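Local coordinates for protein ornithine carbamoyltransferase, mitochondrial (Coccidioides immitis, PDB 3SDS) that catalyses the transfer of a carbamoyl group from carbamoyl phosphate to L-ornithine, giving L-citrulline and phosphate in arginine biosynthesis, at residues F304-P309 and E313-E318; A161-I166 and L189-V194. All coordinates share one frame; numbering follows the deposited sequence.

Contact 1 of 2, residues F304-P309 and E313-E318; sequences FMHCLP and EEVSDE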
loop_
_atom_site.group_PDB
_atom_site.type_symbol
_atom_site.label_atom_id
_atom_site.label_comp_id
_atom_site.label_asym_id
_atom_site.label_seq_id
_atom_site.Cartn_x
_atom_site.Cartn_y
_atom_site.Cartn_z
ATOM N N PHE A 304 24.846 -11.476 -22.800
ATOM C CA PHE A 304 24.338 -12.269 -21.688
ATOM C C PHE A 304 23.037 -11.726 -21.079
ATOM O O PHE A 304 22.874 -10.500 -20.921
ATOM C CB PHE A 304 25.412 -12.406 -20.603
ATOM C CG PHE A 304 24.944 -13.141 -19.382
ATOM C CD1 PHE A 304 24.770 -14.527 -19.409
ATOM C CD2 PHE A 304 24.655 -12.449 -18.209
ATOM C CE1 PHE A 304 24.327 -15.208 -18.282
ATOM C CE2 PHE A 304 24.209 -13.122 -17.075
ATOM C CZ PHE A 304 24.037 -14.503 -17.115
ATOM N N MET A 305 22.134 -12.652 -20.729
ATOM C CA MET A 305 20.808 -12.354 -20.157
ATOM C C MET A 305 20.408 -13.324 -19.021
ATOM O O MET A 305 20.612 -14.539 -19.121
ATOM C CB MET A 305 19.747 -12.363 -21.256
ATOM C CG MET A 305 19.852 -11.203 -22.242
ATOM S SD MET A 305 18.622 -11.234 -23.565
ATOM C CE MET A 305 17.132 -10.965 -22.603
ATOM N N HIS A 306 19.825 -12.765 -17.958
ATOM C CA HIS A 306 19.383 -13.469 -16.747
ATOM C C HIS A 306 18.266 -12.580 -16.165
ATOM O O HIS A 306 18.418 -11.370 -16.075
ATOM C CB HIS A 306 20.572 -13.562 -15.782
ATOM C CG HIS A 306 20.345 -14.407 -14.558
ATOM N ND1 HIS A 306 19.180 -14.379 -13.819
ATOM C CD2 HIS A 306 21.177 -15.252 -13.901
ATOM C CE1 HIS A 306 19.288 -15.202 -12.790
ATOM N NE2 HIS A 306 20.494 -15.740 -12.813
ATOM N N CYS A 307 17.131 -13.147 -15.781
ATOM C CA CYS A 307 16.003 -12.299 -15.369
ATOM C C CYS A 307 15.967 -11.847 -13.897
ATOM O O CYS A 307 15.006 -11.195 -13.480
ATOM C CB CYS A 307 14.676 -12.959 -15.730
ATOM S SG CYS A 307 14.347 -14.409 -14.738
ATOM N N LEU A 308 16.988 -12.192 -13.114
ATOM C CA LEU A 308 17.113 -11.727 -11.709
ATOM C C LEU A 308 16.039 -12.273 -10.747
ATOM O O LEU A 308 14.928 -12.592 -11.181
ATOM C CB LEU A 308 17.154 -10.195 -11.630
ATOM C CG LEU A 308 18.204 -9.480 -12.472
ATOM C CD1 LEU A 308 18.201 -8.031 -12.114
ATOM C CD2 LEU A 308 19.598 -10.082 -12.281
ATOM N N PRO A 309 16.379 -12.424 -9.446
ATOM C CA PRO A 309 17.701 -12.194 -8.843
ATOM C C PRO A 309 18.687 -13.256 -9.296
ATOM O O PRO A 309 18.278 -14.359 -9.684
ATOM C CB PRO A 309 17.441 -12.351 -7.351
ATOM C CG PRO A 309 16.322 -13.358 -7.291
ATOM C CD PRO A 309 15.450 -13.066 -8.493
ATOM N N GLU A 313 25.977 -19.270 -8.489
ATOM C CA GLU A 313 26.147 -20.612 -9.004
ATOM C C GLU A 313 25.964 -20.670 -10.520
ATOM O O GLU A 313 26.732 -21.356 -11.190
ATOM C CB GLU A 313 25.229 -21.594 -8.274
ATOM C CG GLU A 313 25.628 -21.863 -6.793
ATOM C CD GLU A 313 24.961 -20.923 -5.748
ATOM O OE1 GLU A 313 24.397 -19.855 -6.113
ATOM O OE2 GLU A 313 25.012 -21.267 -4.542
ATOM N N GLU A 314 24.981 -19.927 -11.057
ATOM C CA GLU A 314 24.626 -19.998 -12.495
ATOM C C GLU A 314 25.591 -19.295 -13.437
ATOM O O GLU A 314 25.734 -19.702 -14.594
ATOM C CB GLU A 314 23.230 -19.451 -12.796
ATOM C CG GLU A 314 22.191 -19.693 -11.760
ATOM C CD GLU A 314 22.052 -18.531 -10.808
ATOM O OE1 GLU A 314 22.036 -18.790 -9.585
ATOM O OE2 GLU A 314 21.957 -17.369 -11.276
ATOM N N VAL A 315 26.233 -18.235 -12.960
ATOM C CA VAL A 315 27.059 -17.426 -13.838
ATOM C C VAL A 315 28.194 -16.770 -13.075
ATOM O O VAL A 315 28.053 -16.480 -11.895
ATOM C CB VAL A 315 26.194 -16.378 -14.598
ATOM C CG1 VAL A 315 25.538 -15.370 -13.638
ATOM C CG2 VAL A 315 27.012 -15.690 -15.678
ATOM N N SER A 316 29.314 -16.547 -13.762
ATOM C CA SER A 316 30.517 -15.952 -13.155
ATOM C C SER A 316 30.417 -14.432 -13.042
ATOM O O SER A 316 29.743 -13.784 -13.850
ATOM C CB SER A 316 31.787 -16.353 -13.923
ATOM O OG SER A 316 32.024 -15.515 -15.042
ATOM N N ASP A 317 31.089 -13.875 -12.034
ATOM C CA ASP A 317 31.142 -12.425 -11.810
ATOM C C ASP A 317 31.699 -11.685 -13.018
ATOM O O ASP A 317 31.183 -10.637 -13.414
ATOM C CB ASP A 317 31.979 -12.100 -10.569
ATOM C CG ASP A 317 31.132 -11.832 -9.340
ATOM O OD1 ASP A 317 29.909 -12.097 -9.358
ATOM O OD2 ASP A 317 31.690 -11.339 -8.347
ATOM N N GLU A 318 32.755 -12.255 -13.594
ATOM C CA GLU A 318 33.395 -11.723 -14.786
ATOM C C GLU A 318 32.383 -11.528 -15.923
ATOM O O GLU A 318 32.372 -10.469 -16.557
ATOM C CB GLU A 318 34.529 -12.647 -15.213
ATOM C CG GLU A 318 35.215 -12.244 -16.500
ATOM C CD GLU A 318 35.598 -13.454 -17.333
ATOM O OE1 GLU A 318 34.777 -14.414 -17.411
ATOM O OE2 GLU A 318 36.715 -13.441 -17.906
#

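Contact 2 of 2, residues A161-I166 and L189-V194; sequences ADFLTI and LKIAWV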
loop_
_atom_site.group_PDB
_atom_site.type_symbol
_atom_site.label_atom_id
_atom_site.label_comp_id
_atom_site.label_asym_id
_atom_site.label_seq_id
_atom_site.Cartn_x
_atom_site.Cartn_y
_atom_site.Cartn_z
ATOM N N ALA A 161 9.443 -8.298 -22.074
ATOM C CA ALA A 161 10.638 -7.570 -21.664
ATOM C C ALA A 161 11.888 -8.059 -22.388
ATOM O O ALA A 161 12.678 -7.252 -22.905
ATOM C CB ALA A 161 10.833 -7.667 -20.166
ATOM N N ASP A 162 12.062 -9.381 -22.432
ATOM C CA ASP A 162 13.266 -9.955 -23.020
ATOM C C ASP A 162 13.384 -9.624 -24.502
ATOM O O ASP A 162 14.465 -9.232 -24.968
ATOM C CB ASP A 162 13.354 -11.450 -22.745
ATOM C CG ASP A 162 13.652 -11.744 -21.292
ATOM O OD1 ASP A 162 13.861 -10.769 -20.529
ATOM O OD2 ASP A 162 13.679 -12.936 -20.897
ATOM N N PHE A 163 12.274 -9.728 -25.233
ATOM C CA PHE A 163 12.303 -9.360 -26.654
ATOM C C PHE A 163 12.457 -7.851 -26.907
ATOM O O PHE A 163 13.109 -7.469 -27.875
ATOM C CB PHE A 163 11.179 -10.028 -27.470
ATOM C CG PHE A 163 11.579 -11.363 -28.017
ATOM C CD1 PHE A 163 11.599 -12.489 -27.199
ATOM C CD2 PHE A 163 12.013 -11.489 -29.337
ATOM C CE1 PHE A 163 12.012 -13.732 -27.709
ATOM C CE2 PHE A 163 12.447 -12.735 -29.849
ATOM C CZ PHE A 163 12.439 -13.849 -29.034
ATOM N N LEU A 164 11.919 -7.004 -26.019
ATOM C CA LEU A 164 12.205 -5.569 -26.072
ATOM C C LEU A 164 13.702 -5.340 -26.012
ATOM O O LEU A 164 14.236 -4.507 -26.753
ATOM C CB LEU A 164 11.556 -4.815 -24.904
ATOM C CG LEU A 164 11.832 -3.294 -24.789
ATOM C CD1 LEU A 164 11.601 -2.541 -26.120
ATOM C CD2 LEU A 164 11.004 -2.652 -23.701
ATOM N N THR A 165 14.372 -6.079 -25.124
ATOM C CA THR A 165 15.782 -5.885 -24.874
ATOM C C THR A 165 16.559 -6.310 -26.106
ATOM O O THR A 165 17.435 -5.581 -26.565
ATOM C CB THR A 165 16.249 -6.696 -23.658
ATOM O OG1 THR A 165 15.323 -6.525 -22.581
ATOM C CG2 THR A 165 17.618 -6.248 -23.213
ATOM N N ILE A 166 16.219 -7.487 -26.639
ATOM C CA ILE A 166 16.899 -8.049 -27.814
ATOM C C ILE A 166 16.744 -7.083 -28.999
ATOM O O ILE A 166 17.734 -6.733 -29.642
ATOM C CB ILE A 166 16.414 -9.526 -28.125
ATOM C CG1 ILE A 166 16.787 -10.475 -26.969
ATOM C CG2 ILE A 166 16.964 -10.060 -29.473
ATOM C CD1 ILE A 166 16.013 -11.793 -26.936
ATOM N N LEU A 189 18.389 -15.245 -35.857
ATOM C CA LEU A 189 19.147 -15.183 -34.607
ATOM C C LEU A 189 19.170 -16.512 -33.844
ATOM O O LEU A 189 18.295 -17.361 -34.033
ATOM C CB LEU A 189 18.590 -14.095 -33.713
ATOM C CG LEU A 189 19.462 -12.856 -33.607
ATOM C CD1 LEU A 189 19.889 -12.324 -34.991
ATOM C CD2 LEU A 189 18.718 -11.798 -32.807
ATOM N N LYS A 190 20.177 -16.684 -32.990
ATOM C CA LYS A 190 20.266 -17.859 -32.131
ATOM C C LYS A 190 20.269 -17.476 -30.654
ATOM O O LYS A 190 21.042 -16.599 -30.240
ATOM C CB LYS A 190 21.524 -18.670 -32.438
ATOM C CG LYS A 190 21.297 -20.156 -32.306
ATOM C CD LYS A 190 22.463 -20.914 -31.725
ATOM C CE LYS A 190 22.248 -22.400 -31.989
ATOM N NZ LYS A 190 22.561 -23.298 -30.836
ATOM N N ILE A 191 19.417 -18.141 -29.873
ATOM C CA ILE A 191 19.439 -18.032 -28.403
ATOM C C ILE A 191 19.865 -19.371 -27.768
ATOM O O ILE A 191 19.365 -20.432 -28.127
ATOM C CB ILE A 191 18.057 -17.526 -27.811
ATOM C CG1 ILE A 191 17.724 -16.113 -28.312
ATOM C CG2 ILE A 191 18.038 -17.549 -26.272
ATOM C CD1 ILE A 191 16.313 -15.651 -27.974
ATOM N N ALA A 192 20.794 -19.315 -26.828
ATOM C CA ALA A 192 21.185 -20.508 -26.113
ATOM C C ALA A 192 20.803 -20.389 -24.652
ATOM O O ALA A 192 21.243 -19.471 -23.948
ATOM C CB ALA A 192 22.677 -20.747 -26.256
ATOM N N TRP A 193 19.970 -21.321 -24.215
ATOM C CA TRP A 193 19.595 -21.442 -22.818
ATOM C C TRP A 193 20.418 -22.548 -22.148
ATOM O O TRP A 193 20.422 -23.704 -22.606
ATOM C CB TRP A 193 18.098 -21.759 -22.704
ATOM C CG TRP A 193 17.637 -21.888 -21.283
ATOM C CD1 TRP A 193 17.909 -22.922 -20.401
ATOM C CD2 TRP A 193 16.844 -20.942 -20.561
ATOM N NE1 TRP A 193 17.335 -22.658 -19.177
ATOM C CE2 TRP A 193 16.674 -21.453 -19.246
ATOM C CE3 TRP A 193 16.269 -19.706 -20.891
ATOM C CZ2 TRP A 193 15.929 -20.769 -18.267
ATOM C CZ3 TRP A 193 15.545 -19.023 -19.923
ATOM C CH2 TRP A 193 15.374 -19.562 -18.625
ATOM N N VAL A 194 21.108 -22.202 -21.062
ATOM C CA VAL A 194 21.907 -23.193 -20.319
ATOM C C VAL A 194 21.465 -23.225 -18.855
ATOM O O VAL A 194 21.619 -22.238 -18.142
ATOM C CB VAL A 194 23.443 -22.923 -20.432
ATOM C CG1 VAL A 194 24.254 -23.971 -19.673
ATOM C CG2 VAL A 194 23.881 -22.880 -21.877
#

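Contact 1 of 2, residues F304-P309 and E313-E318
His306 opens the His-Cys-Leu-Pro motif of ornithine carbamoyltransferases, on an outermost strand of the parallel sheet of the ornithine-binding domain, and its imidazole reaches across to Glu314. From CB outward, CG lies anti to the backbone N (chi1 -173°), which carries the ring out toward 313-318. On one side of the ring, ND1 accepts the backbone N-H of Leu308 at 3.2 Å, from a donor tilted out of the ring plane. CD2 runs past Val315, with CG1 of that valine 4.4 Å away. At the tip, NE2 donates to Glu314 OE2 over 2.7 Å, fairly straight at 160° and in the plane of the imidazole. The carboxylate is turned 64° from the ring and takes the bond on the anti side of OE2, from out of its own plane. Both ring nitrogens are thus bonded, which fixes the rotation of the imidazole and ties the turn at Leu308 to Glu314. The same turn holds Cys307, probably the proton acceptor, and with Leu308 it probably lines the carbamoyl phosphate site; a cis peptide joins Leu308 to Pro309. Two residues earlier on the strand, Phe304 meets Val315 from the opposite direction in an apolar contact, beside Phe320 of the following helix. Here CZ of Phe304 comes 3.5 Å from CG2 of Val315 and 3.9 Å from its CG1.

Contact 2 of 2, residues A161-I166 and L189-V194
The carbonyl O of Ala161 takes two donors from Thr165, the backbone N at 3.0 Å and the side-chain OG1 at 2.8 Å, inside helix 156-169, one of the two helices that link the domains in this family. OG1 comes in from above the carbonyl plane, folded back along its own helix, and also bonds Asn333 of helix 327-347, the second linking helix. Another side of helix 156-169 faces 190-194, the middle strand of the Rossmann-like parallel sheet in the ornithine-binding domain. That contact is wholly apolar. On the helix side Ile166 carries most of the contact, with two branches. Its CG2, anti to the backbone N, slides past Leu189 and meets CD2 at 4.1 Å. Its CG1 arm (chi1 -64°) extends so that CD1 lies 4.0 Å from CD1 of Ile191, the two side chains crossing at a slant. Methyl groups rather than branch points therefore touch, and the backbones stay well apart, with 10.1 Å between the CA atoms of Ile166 and Leu189. Phe163, whose ring also packs on Leu204 and Ala208 of helix 199-210, adds a looser touch to the same methyl: CZ stands 4.4 Å from Ile191 CD1.

How the contacts relate
Both contacts reach the same five-stranded parallel sheet, contact 1 at an outermost strand and contact 2 at the middle one, with strand 261-264 between. Their centres are 14 Å apart, and Met305 bridges them: alternating with Phe304 and His306, it turns from contact 1 to the linking helix, where its CE packs 3.8 Å from Asp162 CG and its SD 3.9 Å from Ile166 CG1. The active site lies nearer contact 1, which holds Cys307; the His306 side chain is about 4 Å from that of Asp265, a probable ornithine ligand. In contact 2, the side chain of Phe163 is about 9 Å from that of Gln158, probably a carbamoyl phosphate ligand.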